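Local coordinates for putative methyltransferase from antibiotic biosynthesis pathway (Anabaena variabilis ATCC 29413, PDB 3EGE), which probably acts as an S-adenosylmethionine-dependent methyltransferase, with a suggested place in an antibiotic biosynthesis pathway, at residues A[102-107]-A[128-133]; A[188-193]-A[250-255]. One frame throughout, in Å; residues are numbered along the deposited sequence.

In the fold
Both contacts lie along the sheet of a Rossmann-like methyltransferase domain and meet where strand 126-131 runs antiparallel to strand 252-258; their centres are about 10 Å apart. Two probable hydrogen bonds join them, from Leu128 N to Ile255 O (2.7 Å) and from Thr130 N to Arg253 O (2.8 Å). Side chains add to the seam: Leu102 CD2 packs on Tyr252 CD2 at 3.7 Å. Contact 1 borders what is probably the cofactor region, as in related methyltransferases: the side chain of Ala103 touches the glycine-rich turn after strand 37-41 and lies about 4 Å from a bound 1,2-ethanediol, probably from the crystallisation liquor. Contact 2 ties the loop 188-193, beyond strand 172-181, to the sheet.

Contact 1. Residues A[102-107]-A[128-133]; sequences LAIHHF and LLTFDI
Two donors converge on the carbonyl oxygen of Leu129: Leu102 N at 2.8 Å from Leu129 O, with an N-H...O angle of 149°, and water 1, which donates to Leu129 O at 2.7 Å. The same water accepts from Ala103 N at 3.0 Å, so one strand carbonyl holds two successive amides of the loop, the second through water. This is the β-α-β unit of a Rossmann-like fold: residues 102-107 leave strand 97-101, helix 110-120 follows, and the chain returns as the adjacent parallel strand 126-131. The bond from Leu102, just past the end of strand 97-101, continues the parallel pairing in which Leu129 also bonds to Ser100.

Apolar side chains pack on either side of this polar link. Leu102 and Leu129 run alongside each other in the same direction, with Leu102 CG 4.1 Å from Leu129 CD2. Farther along the loop, Ile104 is set nearly perpendicular to Leu128, and its CD1 also reaches the flank of Thr130. The hydroxyl of Thr130 is engaged mainly by Gln161 OE1; water 2, hydrogen-bonded to His105 ND1 at 2.9 Å, donates only weakly to Thr130 OG1.

The aromatic pair is T-shaped: ring centroids of His105 and Phe131 are 5.0 Å apart and the planes stand at 79°, the edge of Phe131 directed at the face of His105. In Phe131, CG sits between the backbone N and the carbonyl carbon (chi1 65°), a setting that brings the ring back toward the loop although its first bond does not aim there. His105 CG takes the corresponding position. The imidazole is flanked on both faces, by Phe131 CE1 3.5 Å above its plane on one and His106 CD2 3.7 Å above it on the other, both toward the rim.

Contact 2. Residues A[188-193]-A[250-255]; sequences FAAAAW and IGYRFI
Phe188 and Tyr252 meet with their rings at 53°, centroids 5.0 Å apart, too oblique for either a stack or an edge-to-face pair. Each ring is used differently. Phe188 presents an edge, with Tyr252 OH near its plane and 3.3 Å from Phe188 CD1, while Ala191 CB covers one of its faces over the centre. Tyr252 receives Phe188 CE1 over one face, that atom lying 3.5 Å from Tyr252 CZ, and has Ala190 CB at its edge. The two side chains overlap while heading opposite ways, the loop 188-193 lying at the phenol end of Tyr252.

The loop, which follows strand 172-181 and precedes helix 202-206, packs on Ile250 and Tyr252 at the approach to strand 252-258, one of the antiparallel strands added to the parallel Rossmann-like sheet. It is folded on itself: Ala191 N bonds to Phe188 O, and a type I β turn runs from Ala190 to Trp193. That turn brings Ala190 and Trp193 together around Ile250. Ile250 carries CG1 anti to its carbonyl carbon (chi1 -45°), and the extended branch ends at CD1, which is packed tightly, 3.4 Å from Ala190 CB. Trp193 CD1 lies 4.0 Å from the same Ile250 CD1.

The polar end of the indole is bound away from this interface, Trp193 NE1 donating to Pro181 O, while Leu180 also touches Trp193, Ile250 and Tyr252. Segments 188-193 and 250-255 meet through apolar and aromatic side chains and are not linked by hydrogen bonds, so the join rests mainly on fit and dispersion, perhaps helped by the weakly positive C-H rim of Phe188 facing the phenol oxygen.

Contact 1. Residues A[102-107]-A[128-133]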
ATOM      1  N   LEU A 102      -1.103  -2.393   0.191  1.00 67.47           N
ATOM      2  CA  LEU A 102      -1.878  -1.135   0.271  1.00 69.17           C
ATOM      3  C   LEU A 102      -3.153  -1.178  -0.594  1.00 68.93           C
ATOM      4  O   LEU A 102      -3.390  -0.304  -1.426  1.00 68.43           O
ATOM      5  CB  LEU A 102      -0.997   0.092  -0.049  1.00 69.57           C
ATOM      6  CG  LEU A 102       0.186   0.382   0.899  1.00 71.29           C
ATOM      7  CD1 LEU A 102       1.027   1.500   0.282  1.00 70.43           C
ATOM      8  CD2 LEU A 102      -0.261   0.750   2.336  1.00 68.96           C
ATOM      9  N   ALA A 103      -3.945  -2.223  -0.356  1.00 69.27           N
ATOM     10  CA  ALA A 103      -5.182  -2.494  -1.091  1.00 69.89           C
ATOM     11  C   ALA A 103      -6.401  -2.851  -0.246  1.00 70.48           C
ATOM     12  O   ALA A 103      -7.492  -2.456  -0.625  1.00 71.81           O
ATOM     13  CB  ALA A 103      -4.932  -3.615  -2.106  1.00 68.01           C
ATOM     14  N   ILE A 104      -6.226  -3.567   0.880  1.00 70.56           N
ATOM     15  CA  ILE A 104      -7.356  -4.099   1.687  1.00 70.51           C
ATOM     16  C   ILE A 104      -8.388  -3.074   2.151  1.00 71.61           C
ATOM     17  O   ILE A 104      -9.543  -3.424   2.391  1.00 70.71           O
ATOM     18  CB  ILE A 104      -6.900  -5.023   2.904  1.00 71.08           C
ATOM     19  CG1 ILE A 104      -6.176  -4.251   4.037  1.00 72.75           C
ATOM     20  CG2 ILE A 104      -6.022  -6.155   2.417  1.00 69.93           C
ATOM     21  CD1 ILE A 104      -5.981  -5.089   5.376  1.00 69.16           C
ATOM     22  N   HIS A 105      -7.942  -1.822   2.303  1.00 73.26           N
ATOM     23  CA  HIS A 105      -8.819  -0.684   2.608  1.00 73.36           C
ATOM     24  C   HIS A 105      -9.801  -0.341   1.510  1.00 73.88           C
ATOM     25  O   HIS A 105     -10.782   0.341   1.791  1.00 73.83           O
ATOM     26  CB  HIS A 105      -8.035   0.563   3.042  1.00 74.13           C
ATOM     27  CG  HIS A 105      -7.141   1.138   1.997  1.00 74.51           C
ATOM     28  ND1 HIS A 105      -5.976   0.520   1.589  1.00 71.44           N
ATOM     29  CD2 HIS A 105      -7.192   2.324   1.343  1.00 70.62           C
ATOM     30  CE1 HIS A 105      -5.378   1.277   0.686  1.00 70.51           C
ATOM     31  NE2 HIS A 105      -6.092   2.378   0.522  1.00 73.96           N
ATOM     32  N   HIS A 106      -9.543  -0.821   0.284  1.00 73.98           N
ATOM     33  CA  HIS A 106     -10.454  -0.681  -0.827  1.00 74.35           C
ATOM     34  C   HIS A 106     -11.460  -1.838  -0.942  1.00 74.54           C
ATOM     35  O   HIS A 106     -12.346  -1.761  -1.781  1.00 74.42           O
ATOM     36  CB  HIS A 106      -9.691  -0.566  -2.142  1.00 76.86           C
ATOM     37  CG  HIS A 106      -8.761   0.599  -2.212  1.00 77.99           C
ATOM     38  ND1 HIS A 106      -9.165   1.885  -1.933  1.00 84.47           N
ATOM     39  CD2 HIS A 106      -7.463   0.682  -2.594  1.00 82.23           C
ATOM     40  CE1 HIS A 106      -8.140   2.706  -2.094  1.00 89.59           C
ATOM     41  NE2 HIS A 106      -7.098   2.001  -2.507  1.00 85.15           N
ATOM     42  N   PHE A 107     -11.357  -2.889  -0.118  1.00 74.20           N
ATOM     43  CA  PHE A 107     -12.288  -4.017  -0.204  1.00 74.09           C
ATOM     44  C   PHE A 107     -13.612  -3.698   0.508  1.00 74.78           C
ATOM     45  O   PHE A 107     -13.616  -3.077   1.572  1.00 74.87           O
ATOM     46  CB  PHE A 107     -11.687  -5.337   0.358  1.00 73.96           C
ATOM     47  CG  PHE A 107     -10.344  -5.749  -0.235  1.00 69.25           C
ATOM     48  CD1 PHE A 107      -9.840  -5.226  -1.440  1.00 73.80           C
ATOM     49  CD2 PHE A 107      -9.620  -6.765   0.389  1.00 70.17           C
ATOM     50  CE1 PHE A 107      -8.591  -5.657  -1.950  1.00 76.72           C
ATOM     51  CE2 PHE A 107      -8.385  -7.204  -0.118  1.00 68.67           C
ATOM     52  CZ  PHE A 107      -7.874  -6.652  -1.291  1.00 72.17           C
ATOM     53  N   LEU A 128       0.179  -8.699   4.439  1.00 69.14           N
ATOM     54  CA  LEU A 128      -0.603  -7.496   4.116  1.00 69.22           C
ATOM     55  C   LEU A 128       0.201  -6.241   4.470  1.00 68.85           C
ATOM     56  O   LEU A 128       0.626  -6.128   5.591  1.00 68.56           O
ATOM     57  CB  LEU A 128      -1.927  -7.496   4.915  1.00 69.04           C
ATOM     58  CG  LEU A 128      -2.804  -8.767   4.840  1.00 70.16           C
ATOM     59  CD1 LEU A 128      -4.097  -8.606   5.685  1.00 67.94           C
ATOM     60  CD2 LEU A 128      -3.150  -9.136   3.405  1.00 68.01           C
ATOM     61  N   LEU A 129       0.449  -5.347   3.506  1.00 69.22           N
ATOM     62  CA  LEU A 129       1.029  -4.025   3.794  1.00 68.78           C
ATOM     63  C   LEU A 129      -0.213  -3.149   3.885  1.00 68.55           C
ATOM     64  O   LEU A 129      -0.933  -2.965   2.897  1.00 67.76           O
ATOM     65  CB  LEU A 129       1.999  -3.477   2.745  1.00 69.06           C
ATOM     66  CG  LEU A 129       2.601  -2.084   3.080  1.00 70.07           C
ATOM     67  CD1 LEU A 129       3.296  -2.044   4.466  1.00 67.31           C
ATOM     68  CD2 LEU A 129       3.565  -1.582   2.001  1.00 68.12           C
ATOM     69  N   THR A 130      -0.451  -2.643   5.097  1.00 67.84           N
ATOM     70  CA  THR A 130      -1.628  -1.856   5.436  1.00 66.07           C
ATOM     71  C   THR A 130      -1.201  -0.684   6.322  1.00 65.32           C
ATOM     72  O   THR A 130      -0.021  -0.360   6.409  1.00 64.93           O
ATOM     73  CB  THR A 130      -2.703  -2.781   6.103  1.00 65.95           C
ATOM     74  OG1 THR A 130      -3.923  -2.068   6.326  1.00 62.40           O
ATOM     75  CG2 THR A 130      -2.183  -3.401   7.414  1.00 63.32           C
ATOM     76  N   PHE A 131      -2.168  -0.041   6.954  1.00 65.56           N
ATOM     77  CA  PHE A 131      -1.911   1.104   7.784  1.00 65.70           C
ATOM     78  C   PHE A 131      -3.006   1.365   8.828  1.00 66.12           C
ATOM     79  O   PHE A 131      -4.144   0.873   8.734  1.00 65.35           O
ATOM     80  CB  PHE A 131      -1.807   2.367   6.882  1.00 65.82           C
ATOM     81  CG  PHE A 131      -3.099   2.708   6.180  1.00 63.63           C
ATOM     82  CD1 PHE A 131      -3.437   2.087   4.980  1.00 70.96           C
ATOM     83  CD2 PHE A 131      -4.008   3.591   6.744  1.00 68.16           C
ATOM     84  CE1 PHE A 131      -4.652   2.353   4.340  1.00 67.84           C
ATOM     85  CE2 PHE A 131      -5.228   3.872   6.114  1.00 64.54           C
ATOM     86  CZ  PHE A 131      -5.551   3.250   4.912  1.00 68.26           C
ATOM     87  N   ASP A 132      -2.614   2.205   9.785  1.00 66.19           N
ATOM     88  CA  ASP A 132      -3.492   2.817  10.746  1.00 63.97           C
ATOM     89  C   ASP A 132      -2.941   4.241  11.045  1.00 63.64           C
ATOM     90  O   ASP A 132      -1.965   4.410  11.787  1.00 63.54           O
ATOM     91  CB  ASP A 132      -3.604   1.975  11.992  1.00 65.05           C
ATOM     92  CG  ASP A 132      -4.625   2.511  12.963  1.00 64.37           C
ATOM     93  OD1 ASP A 132      -5.157   3.637  12.742  1.00 61.63           O
ATOM     94  OD2 ASP A 132      -4.889   1.796  13.939  1.00 62.62           O
ATOM     95  N   ILE A 133      -3.611   5.249  10.491  1.00 63.59           N
ATOM     96  CA  ILE A 133      -3.230   6.663  10.677  1.00 63.27           C
ATOM     97  C   ILE A 133      -3.226   7.095  12.178  1.00 62.86           C
ATOM     98  O   ILE A 133      -2.454   7.972  12.571  1.00 62.31           O
ATOM     99  CB  ILE A 133      -4.146   7.613   9.814  1.00 63.00           C
ATOM    100  CG1 ILE A 133      -3.460   8.956   9.528  1.00 66.31           C
ATOM    101  CG2 ILE A 133      -5.508   7.822  10.502  1.00 56.33           C
ATOM    102  CD1 ILE A 133      -2.251   8.883   8.694  1.00 67.01           C
TER
HETATM  103  O   HOH W   1      -3.222  -4.070   1.950  1.00 52.57           O
HETATM  104  O   HOH W   2      -4.183  -1.160   3.191  1.00 52.86           O

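Contact 2. Residues A[188-193]-A[250-255]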
ATOM      1  N   PHE A 188       3.389   7.009  -2.947  1.00 68.92           N
ATOM      2  CA  PHE A 188       2.081   6.934  -2.321  1.00 69.49           C
ATOM      3  C   PHE A 188       1.943   8.157  -1.367  1.00 69.97           C
ATOM      4  O   PHE A 188       2.907   8.902  -1.137  1.00 69.71           O
ATOM      5  CB  PHE A 188       1.782   5.583  -1.656  1.00 70.16           C
ATOM      6  CG  PHE A 188       2.831   5.080  -0.728  1.00 70.40           C
ATOM      7  CD1 PHE A 188       2.881   5.514   0.592  1.00 71.09           C
ATOM      8  CD2 PHE A 188       3.747   4.108  -1.159  1.00 72.22           C
ATOM      9  CE1 PHE A 188       3.869   5.004   1.490  1.00 70.50           C
ATOM     10  CE2 PHE A 188       4.729   3.589  -0.281  1.00 72.43           C
ATOM     11  CZ  PHE A 188       4.784   4.040   1.044  1.00 70.92           C
ATOM     12  N   ALA A 189       0.731   8.353  -0.860  1.00 70.04           N
ATOM     13  CA  ALA A 189       0.316   9.553  -0.108  1.00 69.27           C
ATOM     14  C   ALA A 189       1.384  10.268   0.767  1.00 68.92           C
ATOM     15  O   ALA A 189       1.738  11.421   0.462  1.00 68.41           O
ATOM     16  CB  ALA A 189      -0.973   9.248   0.678  1.00 67.56           C
ATOM     17  N   ALA A 190       1.909   9.586   1.793  1.00 67.82           N
ATOM     18  CA  ALA A 190       2.911  10.181   2.709  1.00 68.17           C
ATOM     19  C   ALA A 190       4.393   9.898   2.355  1.00 68.64           C
ATOM     20  O   ALA A 190       5.279  10.239   3.140  1.00 69.26           O
ATOM     21  CB  ALA A 190       2.631   9.747   4.150  1.00 68.24           C
ATOM     22  N   ALA A 191       4.659   9.330   1.182  1.00 67.19           N
ATOM     23  CA  ALA A 191       6.009   8.949   0.790  1.00 66.13           C
ATOM     24  C   ALA A 191       6.949  10.149   0.566  1.00 66.08           C
ATOM     25  O   ALA A 191       8.147  10.027   0.856  1.00 67.00           O
ATOM     26  CB  ALA A 191       5.981   8.006  -0.428  1.00 64.86           C
ATOM     27  N   ALA A 192       6.426  11.302   0.114  1.00 64.84           N
ATOM     28  CA  ALA A 192       7.251  12.513  -0.066  1.00 64.26           C
ATOM     29  C   ALA A 192       7.297  13.393   1.233  1.00 64.26           C
ATOM     30  O   ALA A 192       7.456  14.633   1.172  1.00 61.66           O
ATOM     31  CB  ALA A 192       6.784  13.308  -1.267  1.00 64.37           C
ATOM     32  N   TRP A 193       7.217  12.736   2.403  1.00 64.09           N
ATOM     33  CA  TRP A 193       7.294  13.406   3.718  1.00 64.59           C
ATOM     34  C   TRP A 193       8.541  14.268   3.972  1.00 63.87           C
ATOM     35  O   TRP A 193       8.501  15.124   4.819  1.00 62.07           O
ATOM     36  CB  TRP A 193       7.188  12.394   4.872  1.00 63.38           C
ATOM     37  CG  TRP A 193       8.284  11.388   4.960  1.00 59.73           C
ATOM     38  CD1 TRP A 193       8.303  10.153   4.389  1.00 60.70           C
ATOM     39  CD2 TRP A 193       9.507  11.509   5.691  1.00 62.04           C
ATOM     40  NE1 TRP A 193       9.444   9.484   4.731  1.00 61.28           N
ATOM     41  CE2 TRP A 193      10.205  10.283   5.537  1.00 62.34           C
ATOM     42  CE3 TRP A 193      10.071  12.511   6.492  1.00 59.23           C
ATOM     43  CZ2 TRP A 193      11.465  10.057   6.106  1.00 61.42           C
ATOM     44  CZ3 TRP A 193      11.326  12.272   7.084  1.00 61.33           C
ATOM     45  CH2 TRP A 193      12.006  11.065   6.877  1.00 59.71           C
ATOM     46  N   ILE A 250       4.588   6.694   9.785  1.00 72.13           N
ATOM     47  CA  ILE A 250       3.314   7.294   9.366  1.00 72.47           C
ATOM     48  C   ILE A 250       2.188   6.240   9.443  1.00 69.72           C
ATOM     49  O   ILE A 250       1.168   6.347   8.757  1.00 68.80           O
ATOM     50  CB  ILE A 250       3.442   7.974   7.982  1.00 73.09           C
ATOM     51  CG1 ILE A 250       4.735   8.822   7.927  1.00 76.52           C
ATOM     52  CG2 ILE A 250       2.230   8.919   7.697  1.00 73.15           C
ATOM     53  CD1 ILE A 250       4.997   9.454   6.566  1.00 77.44           C
ATOM     54  N   GLY A 251       2.354   5.273  10.354  1.00 68.29           N
ATOM     55  CA  GLY A 251       1.368   4.245  10.603  1.00 69.03           C
ATOM     56  C   GLY A 251       1.293   3.089   9.620  1.00 69.11           C
ATOM     57  O   GLY A 251       0.339   2.328   9.686  1.00 67.84           O
ATOM     58  N   TYR A 252       2.283   2.941   8.731  1.00 69.47           N
ATOM     59  CA  TYR A 252       2.305   1.803   7.803  1.00 70.58           C
ATOM     60  C   TYR A 252       2.776   0.573   8.569  1.00 70.11           C
ATOM     61  O   TYR A 252       3.762   0.632   9.337  1.00 66.67           O
ATOM     62  CB  TYR A 252       3.161   2.064   6.571  1.00 72.51           C
ATOM     63  CG  TYR A 252       2.588   3.140   5.681  1.00 71.17           C
ATOM     64  CD1 TYR A 252       2.894   4.507   5.915  1.00 73.73           C
ATOM     65  CD2 TYR A 252       1.730   2.816   4.636  1.00 68.18           C
ATOM     66  CE1 TYR A 252       2.371   5.539   5.096  1.00 77.63           C
ATOM     67  CE2 TYR A 252       1.187   3.831   3.778  1.00 74.34           C
ATOM     68  CZ  TYR A 252       1.513   5.205   4.020  1.00 80.00           C
ATOM     69  OH  TYR A 252       1.004   6.239   3.236  1.00 78.68           O
ATOM     70  N   ARG A 253       2.053  -0.530   8.344  1.00 70.40           N
ATOM     71  CA  ARG A 253       2.250  -1.781   9.066  1.00 70.11           C
ATOM     72  C   ARG A 253       2.092  -3.019   8.176  1.00 70.29           C
ATOM     73  O   ARG A 253       1.177  -3.087   7.345  1.00 68.53           O
ATOM     74  CB  ARG A 253       1.164  -1.899  10.150  1.00 69.52           C
ATOM     75  CG  ARG A 253       1.177  -0.865  11.255  1.00 70.94           C
ATOM     76  CD  ARG A 253       2.301  -1.148  12.264  1.00 67.87           C
ATOM     77  NE  ARG A 253       2.341  -0.148  13.315  1.00 65.75           N
ATOM     78  CZ  ARG A 253       2.818   1.098  13.209  1.00 67.01           C
ATOM     79  NH1 ARG A 253       3.319   1.555  12.088  1.00 71.53           N
ATOM     80  NH2 ARG A 253       2.781   1.908  14.251  1.00 66.31           N
ATOM     81  N   PHE A 254       2.983  -3.994   8.374  1.00 71.32           N
ATOM     82  CA  PHE A 254       2.818  -5.318   7.774  1.00 71.36           C
ATOM     83  C   PHE A 254       2.046  -6.150   8.796  1.00 72.35           C
ATOM     84  O   PHE A 254       2.458  -6.218   9.956  1.00 71.70           O
ATOM     85  CB  PHE A 254       4.141  -6.013   7.450  1.00 70.70           C
ATOM     86  CG  PHE A 254       4.796  -5.514   6.206  1.00 69.90           C
ATOM     87  CD1 PHE A 254       4.312  -5.894   4.964  1.00 68.00           C
ATOM     88  CD2 PHE A 254       5.917  -4.675   6.264  1.00 75.22           C
ATOM     89  CE1 PHE A 254       4.934  -5.447   3.773  1.00 69.48           C
ATOM     90  CE2 PHE A 254       6.538  -4.199   5.074  1.00 72.79           C
ATOM     91  CZ  PHE A 254       6.048  -4.597   3.830  1.00 68.70           C
ATOM     92  N   ILE A 255       0.889  -6.675   8.384  1.00 73.65           N
ATOM     93  CA  ILE A 255       0.127  -7.668   9.148  1.00 74.02           C
ATOM     94  C   ILE A 255       0.419  -8.978   8.392  1.00 71.96           C
ATOM     95  O   ILE A 255       0.309  -9.019   7.154  1.00 68.16           O
ATOM     96  CB  ILE A 255      -1.404  -7.476   9.115  1.00 73.80           C
ATOM     97  CG1 ILE A 255      -1.868  -6.232   9.841  1.00 78.33           C
ATOM     98  CG2 ILE A 255      -2.094  -8.622   9.834  1.00 75.87           C
ATOM     99  CD1 ILE A 255      -3.401  -6.108   9.715  1.00 77.64           C
TER